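Long-range contacts in major capsid protein P2 (Pseudoalteromonas phage pm2, PDB 2VVF), which builds the outer shell of the marine bacteriophage PM2 as its major capsid protein, a double jelly-roll that assembles into trimers: residues K22-E30 / A105-T113; L55-D64 / L144-K152. All coordinates share one frame; numbering follows the deposited sequence.

From the N terminus, the chain first supplies residues 22-30, where it passes from one sheet of the first jelly-roll to the other, and then residues 55-64, at the edge strand of that jelly-roll. Residues 105-113 return to the first segment and close interaction 1; residues 144-152 then return to the second and close interaction 2. The two loops therefore cross instead of nesting. Interaction 1 ties together two connections at one end of the first jelly-roll, whereas interaction 2 joins that jelly-roll to the next. Their centres lie about 20 Å apart, yet they touch where Leu-144 packs against Ala-105 and Leu-106, close to a calcium ion.

Interaction 1: residues K22-E30 / A105-T113; sequences KLPIGQTYE and ALGTVGLTT. With CA (calcium ion), chain G.
Ile-25 and Thr-108 make the two largest contributions to this contact, one by shape and the other by polarity. The hydroxyl of Thr-108 works in both directions: OG1 accepts the N-H of Gly-26 (Gly-26 N to Thr-108 OG1 2.8 Å, 155° at the hydrogen) and donates to the carbonyl of Gln-27 (Thr-108 OG1 to Gln-27 O 2.6 Å), lying in that carbonyl's plane on a lone pair. A weak bond from Thr-108 N reaches the same oxygen. A chi1 of 68° turns OG1 to the backbone of Gly-26 and Gln-27 and leaves CG2 at the edge of the Tyr-29 ring, 3.7 Å from Tyr-29 CD2. The far end of that ring is held by its own loop, Tyr-29 OH donating to Pro-24 O at 2.8 Å.

Ile-25 lies across Leu-111 at about a right angle, its CG1 4.0 Å from Leu-111 CB. Its CG2 branch rests 3.4 Å from Thr-108 O, and CD1 continues to the backbone of Thr-112 and Thr-113. The surface it covers is a type II turn, Thr-108 to Leu-111.

Both segments are passages between the two facing sheets of the first jelly-roll: residues 22-30 link strand 18-23 to strand 28-37, and residues 105-113 link strand 106-107 to strand 114-120. Leu-106 begins the second passage as the antiparallel, hydrogen-bonded partner of Tyr-29. Tyr-29 N reaches Leu-106 O at 2.9 Å and almost straight (177°), and Leu-106 N returns a bond to Tyr-29 O. Leu-106 CB lies against Tyr-29 CB, and the side chain also packs on Leu-51 and Cys-114. On the other face, Thr-28 CG2 abuts Ala-105 CB, while its OG1 is hydrogen-bonded to Val-137 O and Thr-139 OG1. Ala-105 O binds the calcium ion at 2.5 Å, together with Pro-141 O and Trp-143 O.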
loop_
_atom_site.group_PDB
_atom_site.type_symbol
_atom_site.label_atom_id
_atom_site.label_comp_id
_atom_site.label_asym_id
_atom_site.label_seq_id
_atom_site.Cartn_x
_atom_site.Cartn_y
_atom_site.Cartn_z
ATOM N N LYS A 22 -27.316 4.527 19.258
ATOM C CA LYS A 22 -28.215 3.500 18.750
ATOM C C LYS A 22 -28.238 3.504 17.230
ATOM O O LYS A 22 -28.651 4.481 16.604
ATOM C CB LYS A 22 -29.621 3.688 19.320
ATOM C CG LYS A 22 -29.645 3.861 20.829
ATOM C CD LYS A 22 -31.040 3.673 21.393
ATOM C CE LYS A 22 -31.004 3.539 22.906
ATOM N NZ LYS A 22 -32.305 3.069 23.456
ATOM N N LEU A 23 -27.770 2.411 16.642
ATOM C CA LEU A 23 -27.705 2.288 15.193
ATOM C C LEU A 23 -28.943 1.616 14.610
ATOM O O LEU A 23 -29.386 0.572 15.094
ATOM C CB LEU A 23 -26.441 1.533 14.779
ATOM C CG LEU A 23 -25.139 2.060 15.386
ATOM C CD1 LEU A 23 -24.028 1.031 15.257
ATOM C CD2 LEU A 23 -24.738 3.375 14.731
ATOM N N PRO A 24 -29.492 2.227 13.567
ATOM C CA PRO A 24 -30.669 1.699 12.893
ATOM C C PRO A 24 -30.345 0.382 12.196
ATOM O O PRO A 24 -29.343 0.271 11.490
ATOM C CB PRO A 24 -30.982 2.783 11.864
ATOM C CG PRO A 24 -30.552 4.045 12.530
ATOM C CD PRO A 24 -29.397 3.692 13.441
ATOM N N ILE A 25 -31.197 -0.614 12.411
ATOM C CA ILE A 25 -31.002 -1.934 11.822
ATOM C C ILE A 25 -31.479 -1.994 10.374
ATOM O O ILE A 25 -32.439 -1.320 9.996
ATOM C CB ILE A 25 -31.671 -3.030 12.675
ATOM C CG1 ILE A 25 -30.840 -3.313 13.930
ATOM C CG2 ILE A 25 -31.863 -4.299 11.856
ATOM C CD1 ILE A 25 -30.830 -2.177 14.924
ATOM N N GLY A 26 -30.807 -2.808 9.567
ATOM C CA GLY A 26 -31.184 -2.966 8.168
ATOM C C GLY A 26 -29.993 -3.051 7.219
ATOM O O GLY A 26 -29.968 -3.895 6.323
ATOM N N GLN A 27 -29.018 -2.166 7.403
ATOM C CA GLN A 27 -27.851 -2.129 6.523
ATOM C C GLN A 27 -26.556 -2.589 7.183
ATOM O O GLN A 27 -26.565 -3.150 8.278
ATOM C CB GLN A 27 -27.672 -0.729 5.927
ATOM C CG GLN A 27 -28.975 -0.053 5.527
ATOM C CD GLN A 27 -29.273 -0.192 4.045
ATOM O OE1 GLN A 27 -29.057 -1.248 3.452
ATOM N NE2 GLN A 27 -29.776 0.878 3.440
ATOM N N THR A 28 -25.443 -2.345 6.497
ATOM C CA THR A 28 -24.123 -2.725 6.986
ATOM C C THR A 28 -23.294 -1.487 7.316
ATOM O O THR A 28 -23.216 -0.552 6.521
ATOM C CB THR A 28 -23.389 -3.608 5.961
ATOM O OG1 THR A 28 -24.056 -4.872 5.850
ATOM C CG2 THR A 28 -21.945 -3.828 6.381
ATOM N N TYR A 29 -22.668 -1.492 8.489
ATOM C CA TYR A 29 -21.825 -0.380 8.912
ATOM C C TYR A 29 -20.358 -0.745 8.729
ATOM O O TYR A 29 -19.820 -1.578 9.460
ATOM C CB TYR A 29 -22.091 -0.028 10.379
ATOM C CG TYR A 29 -23.460 0.555 10.632
ATOM C CD1 TYR A 29 -23.684 1.923 10.538
ATOM C CD2 TYR A 29 -24.534 -0.263 10.963
ATOM C CE1 TYR A 29 -24.938 2.460 10.765
ATOM C CE2 TYR A 29 -25.790 0.265 11.195
ATOM C CZ TYR A 29 -25.987 1.626 11.093
ATOM O OH TYR A 29 -27.236 2.156 11.321
ATOM N N GLU A 30 -19.715 -0.122 7.750
ATOM C CA GLU A 30 -18.306 -0.380 7.483
ATOM C C GLU A 30 -17.426 0.449 8.410
ATOM O O GLU A 30 -16.442 -0.050 8.962
ATOM C CB GLU A 30 -17.980 -0.059 6.025
ATOM C CG GLU A 30 -18.946 -0.673 5.029
ATOM C CD GLU A 30 -18.418 -0.638 3.609
ATOM O OE1 GLU A 30 -17.529 0.192 3.326
ATOM O OE2 GLU A 30 -18.892 -1.438 2.777
ATOM N N ALA A 105 -17.123 -6.032 8.108
ATOM C CA ALA A 105 -18.131 -4.988 8.252
ATOM C C ALA A 105 -19.231 -5.406 9.225
ATOM O O ALA A 105 -19.551 -6.591 9.347
ATOM C CB ALA A 105 -18.722 -4.624 6.900
ATOM N N LEU A 106 -19.810 -4.427 9.913
ATOM C CA LEU A 106 -20.865 -4.694 10.881
ATOM C C LEU A 106 -22.246 -4.793 10.241
ATOM O O LEU A 106 -22.979 -3.805 10.169
ATOM C CB LEU A 106 -20.872 -3.627 11.976
ATOM C CG LEU A 106 -21.985 -3.731 13.021
ATOM C CD1 LEU A 106 -22.003 -5.117 13.647
ATOM C CD2 LEU A 106 -21.816 -2.660 14.085
ATOM N N GLY A 107 -22.602 -5.993 9.792
ATOM C CA GLY A 107 -23.915 -6.225 9.206
ATOM C C GLY A 107 -24.922 -6.218 10.349
ATOM O O GLY A 107 -24.594 -6.619 11.466
ATOM N N THR A 108 -26.136 -5.745 10.079
ATOM C CA THR A 108 -27.162 -5.667 11.114
ATOM C C THR A 108 -28.408 -6.499 10.817
ATOM O O THR A 108 -29.320 -6.577 11.642
ATOM C CB THR A 108 -27.528 -4.208 11.436
ATOM O OG1 THR A 108 -28.192 -3.622 10.311
ATOM C CG2 THR A 108 -26.278 -3.403 11.759
ATOM N N VAL A 109 -28.446 -7.124 9.646
ATOM C CA VAL A 109 -29.594 -7.936 9.258
ATOM C C VAL A 109 -29.886 -9.053 10.258
ATOM O O VAL A 109 -29.005 -9.847 10.588
ATOM C CB VAL A 109 -29.447 -8.483 7.829
ATOM C CG1 VAL A 109 -30.429 -9.618 7.591
ATOM C CG2 VAL A 109 -29.648 -7.369 6.813
ATOM N N GLY A 110 -31.128 -9.108 10.731
ATOM C CA GLY A 110 -31.550 -10.129 11.688
ATOM C C GLY A 110 -31.378 -9.657 13.128
ATOM O O GLY A 110 -31.806 -10.326 14.069
ATOM N N LEU A 111 -30.748 -8.499 13.289
ATOM C CA LEU A 111 -30.500 -7.922 14.608
ATOM C C LEU A 111 -31.734 -7.205 15.148
ATOM O O LEU A 111 -32.575 -6.732 14.385
ATOM C CB LEU A 111 -29.331 -6.931 14.542
ATOM C CG LEU A 111 -27.926 -7.532 14.612
ATOM C CD1 LEU A 111 -26.971 -6.627 14.698
ATOM C CD2 LEU A 111 -27.671 -8.075 15.817
ATOM N N THR A 112 -31.822 -7.113 16.470
ATOM C CA THR A 112 -32.927 -6.416 17.119
ATOM C C THR A 112 -32.425 -5.066 17.623
ATOM O O THR A 112 -33.161 -4.078 17.628
ATOM C CB THR A 112 -33.541 -7.252 18.255
ATOM O OG1 THR A 112 -34.046 -8.483 17.727
ATOM C CG2 THR A 112 -34.674 -6.485 18.926
ATOM N N THR A 113 -31.158 -5.033 18.025
ATOM C CA THR A 113 -30.534 -3.808 18.503
ATOM C C THR A 113 -29.034 -3.771 18.235
ATOM O O THR A 113 -28.334 -4.773 18.390
ATOM C CB THR A 113 -30.840 -3.541 19.992
ATOM O OG1 THR A 113 -30.162 -4.507 20.808
ATOM C CG2 THR A 113 -32.332 -3.609 20.256
HETATM CA CA CA G . -19.401 -9.101 9.024
#

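Interaction 2: residues L55-D64 / L144-K152; sequences LLSTYKTLND and LTMRRNFFK
Arg-147 lies over Tyr-59, its CD above one ring face, 3.6 Å from the ring centroid in a CH-pi contact, and its guanidinium only 20° from the ring plane. An extended chain, with CG anti to the backbone N (chi1 -169°), carries NH1 to Thr-58 O at 3.0 Å. NH2 forms a salt bridge with Asp-64 OD2 whose hydrogen bond is weak; the stronger partner of that carboxylate is Lys-178. NH2 also shares a water with Asp-64 O.

Two bonds to the strand backbones anchor this tight centre: Arg-147 N donates to the side-chain oxygen Ser-57 OG at 3.0 Å, and Thr-58 N to Arg-147 O at 2.9 Å. Beside it, Arg-148 holds Leu-56 O side-on with two nitrogens, NE at 2.9 Å and NH2 at 3.0 Å; the oxygen lies near the guanidinium plane, and both donors reach it from one face of its carbonyl. Arg-148 is also salt-bridged to the C-terminal carboxylate of Phe-269. Leu-56 CD1 fits against Met-146 CG, 3.4 Å away, crossing it at about a right angle.

The opposite extreme is solvent-facing, where Lys-60 CD merely touches the edge of the exposed Phe-151 ring through CZ.

The segments 55-59 and 144-152 run at 52° to each other, joining one jelly-roll to the other: edge strand 54-59, with a classic beta bulge at Leu-56 and Ser-57 opposite Val-49, meets strand 143-154, paired antiparallel with strand 252-263, while helix 63-71, which follows the edge strand, brings Asp-64 to Arg-147.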
loop_
_atom_site.group_PDB
_atom_site.type_symbol
_atom_site.label_atom_id
_atom_site.label_comp_id
_atom_site.label_asym_id
_atom_site.label_seq_id
_atom_site.Cartn_x
_atom_site.Cartn_y
_atom_site.Cartn_z
ATOM N N LEU A 55 -22.370 -8.170 24.486
ATOM C CA LEU A 55 -21.121 -7.458 24.242
ATOM C C LEU A 55 -20.311 -8.041 23.091
ATOM O O LEU A 55 -20.074 -9.248 23.031
ATOM C CB LEU A 55 -20.260 -7.423 25.505
ATOM C CG LEU A 55 -18.843 -6.877 25.305
ATOM C CD1 LEU A 55 -18.852 -5.355 25.252
ATOM C CD2 LEU A 55 -17.908 -7.375 26.394
ATOM N N LEU A 56 -19.869 -7.167 22.191
ATOM C CA LEU A 56 -19.049 -7.582 21.062
ATOM C C LEU A 56 -17.611 -7.157 21.330
ATOM O O LEU A 56 -16.725 -7.994 21.488
ATOM C CB LEU A 56 -19.554 -6.943 19.767
ATOM C CG LEU A 56 -18.771 -7.290 18.500
ATOM C CD1 LEU A 56 -19.145 -8.674 17.999
ATOM C CD2 LEU A 56 -19.000 -6.244 17.420
ATOM N N SER A 57 -17.401 -5.847 21.414
ATOM C CA SER A 57 -16.081 -5.288 21.677
ATOM C C SER A 57 -16.157 -4.311 22.844
ATOM O O SER A 57 -17.198 -3.694 23.083
ATOM C CB SER A 57 -15.545 -4.570 20.436
ATOM O OG SER A 57 -15.167 -5.496 19.433
ATOM N N THR A 58 -15.052 -4.170 23.568
ATOM C CA THR A 58 -15.008 -3.268 24.709
ATOM C C THR A 58 -13.727 -2.438 24.750
ATOM O O THR A 58 -12.636 -2.940 24.472
ATOM C CB THR A 58 -15.232 -4.023 26.035
ATOM O OG1 THR A 58 -14.848 -3.190 27.134
ATOM C CG2 THR A 58 -14.408 -5.299 26.071
ATOM N N TYR A 59 -13.869 -1.167 25.108
ATOM C CA TYR A 59 -12.731 -0.263 25.232
ATOM C C TYR A 59 -12.815 0.441 26.582
ATOM O O TYR A 59 -13.826 1.068 26.892
ATOM C CB TYR A 59 -12.756 0.791 24.122
ATOM C CG TYR A 59 -12.582 0.239 22.724
ATOM C CD1 TYR A 59 -11.337 0.232 22.109
ATOM C CD2 TYR A 59 -13.671 -0.237 22.004
ATOM C CE1 TYR A 59 -11.177 -0.255 20.826
ATOM C CE2 TYR A 59 -13.521 -0.727 20.721
ATOM C CZ TYR A 59 -12.272 -0.733 20.137
ATOM O OH TYR A 59 -12.122 -1.220 18.860
ATOM N N LYS A 60 -11.757 0.339 27.382
ATOM C CA LYS A 60 -11.724 1.001 28.685
ATOM C C LYS A 60 -12.024 2.484 28.500
ATOM O O LYS A 60 -12.797 3.072 29.253
ATOM C CB LYS A 60 -10.357 0.821 29.345
ATOM C CG LYS A 60 -10.407 0.707 30.857
ATOM C CD LYS A 60 -9.054 0.304 31.418
ATOM C CE LYS A 60 -8.765 1.014 32.728
ATOM N NZ LYS A 60 -7.388 1.578 32.758
ATOM N N THR A 61 -11.412 3.074 27.478
ATOM C CA THR A 61 -11.631 4.475 27.131
ATOM C C THR A 61 -11.534 4.636 25.618
ATOM O O THR A 61 -11.008 3.764 24.927
ATOM C CB THR A 61 -10.657 5.422 27.859
ATOM O OG1 THR A 61 -9.480 5.608 27.064
ATOM C CG2 THR A 61 -10.271 4.860 29.215
ATOM N N LEU A 62 -12.055 5.745 25.107
ATOM C CA LEU A 62 -12.028 6.006 23.673
ATOM C C LEU A 62 -10.600 6.125 23.149
ATOM O O LEU A 62 -10.358 5.999 21.950
ATOM C CB LEU A 62 -12.825 7.270 23.340
ATOM C CG LEU A 62 -13.338 7.385 21.905
ATOM C CD1 LEU A 62 -14.274 6.233 21.570
ATOM C CD2 LEU A 62 -14.029 8.723 21.691
ATOM N N ASN A 63 -9.658 6.365 24.054
ATOM C CA ASN A 63 -8.255 6.500 23.682
ATOM C C ASN A 63 -7.681 5.182 23.174
ATOM O O ASN A 63 -6.720 5.168 22.406
ATOM C CB ASN A 63 -7.427 7.008 24.862
ATOM C CG ASN A 63 -6.024 7.408 24.454
ATOM O OD1 ASN A 63 -5.834 8.159 23.499
ATOM N ND2 ASN A 63 -5.029 6.891 25.168
ATOM N N ASP A 64 -8.275 4.077 23.612
ATOM C CA ASP A 64 -7.830 2.756 23.193
ATOM C C ASP A 64 -8.221 2.497 21.741
ATOM O O ASP A 64 -7.582 1.703 21.047
ATOM C CB ASP A 64 -8.411 1.678 24.110
ATOM C CG ASP A 64 -7.584 1.476 25.365
ATOM O OD1 ASP A 64 -7.895 2.121 26.392
ATOM O OD2 ASP A 64 -6.613 0.689 25.319
ATOM N N LEU A 144 -16.982 -10.869 12.699
ATOM C CA LEU A 144 -16.742 -9.604 13.383
ATOM C C LEU A 144 -15.511 -9.687 14.278
ATOM O O LEU A 144 -15.116 -10.769 14.708
ATOM C CB LEU A 144 -17.958 -9.242 14.243
ATOM C CG LEU A 144 -18.974 -8.228 13.711
ATOM C CD1 LEU A 144 -18.970 -8.180 12.197
ATOM C CD2 LEU A 144 -20.366 -8.547 14.237
ATOM N N THR A 145 -14.925 -8.530 14.575
ATOM C CA THR A 145 -13.781 -8.448 15.479
ATOM C C THR A 145 -14.340 -8.231 16.881
ATOM O O THR A 145 -15.176 -7.352 17.091
ATOM C CB THR A 145 -12.833 -7.295 15.092
ATOM O OG1 THR A 145 -12.234 -7.565 13.820
ATOM C CG2 THR A 145 -11.741 -7.131 16.138
ATOM N N MET A 146 -13.901 -9.048 17.833
ATOM C CA MET A 146 -14.390 -8.937 19.203
ATOM C C MET A 146 -13.269 -8.617 20.181
ATOM O O MET A 146 -12.577 -9.511 20.664
ATOM C CB MET A 146 -15.124 -10.215 19.616
ATOM C CG MET A 146 -16.414 -10.445 18.850
ATOM S SD MET A 146 -16.751 -12.183 18.553
ATOM C CE MET A 146 -17.912 -12.076 17.174
ATOM N N ARG A 147 -13.092 -7.330 20.457
ATOM C CA ARG A 147 -12.051 -6.866 21.366
ATOM C C ARG A 147 -12.447 -7.125 22.817
ATOM O O ARG A 147 -13.454 -6.604 23.298
ATOM C CB ARG A 147 -11.793 -5.376 21.140
ATOM C CG ARG A 147 -10.556 -4.829 21.824
ATOM C CD ARG A 147 -10.633 -3.311 21.931
ATOM N NE ARG A 147 -9.329 -2.703 22.175
ATOM C CZ ARG A 147 -8.886 -2.346 23.375
ATOM N NH1 ARG A 147 -9.643 -2.542 24.446
ATOM N NH2 ARG A 147 -7.686 -1.799 23.506
ATOM N N ARG A 148 -11.654 -7.942 23.505
ATOM C CA ARG A 148 -11.929 -8.291 24.897
ATOM C C ARG A 148 -10.857 -7.777 25.853
ATOM O O ARG A 148 -9.676 -7.714 25.509
ATOM C CB ARG A 148 -12.112 -9.801 25.056
ATOM C CG ARG A 148 -13.414 -10.329 24.479
ATOM C CD ARG A 148 -14.553 -9.338 24.679
ATOM N NE ARG A 148 -15.624 -9.538 23.706
ATOM C CZ ARG A 148 -16.512 -10.524 23.766
ATOM N NH1 ARG A 148 -16.469 -11.398 24.760
ATOM N NH2 ARG A 148 -17.445 -10.634 22.832
ATOM N N ASN A 149 -11.286 -7.416 27.059
ATOM C CA ASN A 149 -10.400 -6.864 28.076
ATOM C C ASN A 149 -10.121 -7.862 29.196
ATOM O O ASN A 149 -11.033 -8.528 29.684
ATOM C CB ASN A 149 -11.033 -5.600 28.672
ATOM C CG ASN A 149 -10.026 -4.498 28.910
ATOM O OD1 ASN A 149 -8.845 -4.636 28.587
ATOM N ND2 ASN A 149 -10.488 -3.388 29.473
ATOM N N PHE A 150 -8.861 -7.940 29.613
ATOM C CA PHE A 150 -8.457 -8.826 30.702
ATOM C C PHE A 150 -7.385 -8.146 31.552
ATOM O O PHE A 150 -6.505 -7.465 31.028
ATOM C CB PHE A 150 -7.926 -10.157 30.163
ATOM C CG PHE A 150 -8.885 -10.876 29.258
ATOM C CD1 PHE A 150 -9.910 -11.643 29.784
ATOM C CD2 PHE A 150 -8.749 -10.800 27.882
ATOM C CE1 PHE A 150 -10.795 -12.306 28.955
ATOM C CE2 PHE A 150 -9.629 -11.460 27.048
ATOM C CZ PHE A 150 -10.654 -12.216 27.586
ATOM N N PHE A 151 -7.469 -8.323 32.867
ATOM C CA PHE A 151 -6.500 -7.727 33.778
ATOM C C PHE A 151 -5.773 -8.814 34.556
ATOM O O PHE A 151 -6.399 -9.663 35.190
ATOM C CB PHE A 151 -7.184 -6.749 34.734
ATOM C CG PHE A 151 -7.660 -5.489 34.069
ATOM C CD1 PHE A 151 -6.871 -4.351 34.064
ATOM C CD2 PHE A 151 -8.891 -5.448 33.433
ATOM C CE1 PHE A 151 -7.304 -3.193 33.446
ATOM C CE2 PHE A 151 -9.331 -4.294 32.816
ATOM C CZ PHE A 151 -8.537 -3.165 32.821
ATOM N N LYS A 152 -4.448 -8.804 34.482
ATOM C CA LYS A 152 -3.656 -9.814 35.163
ATOM C C LYS A 152 -2.418 -9.214 35.813
ATOM O O LYS A 152 -1.898 -8.195 35.361
ATOM C CB LYS A 152 -3.268 -10.932 34.195
ATOM C CG LYS A 152 -4.203 -12.127 34.236
ATOM C CD LYS A 152 -4.779 -12.428 32.867
ATOM C CE LYS A 152 -6.138 -13.096 32.983
ATOM N NZ LYS A 152 -6.186 -14.388 32.250
HETATM O O HOH W 1 -5.632 -0.781 21.690
#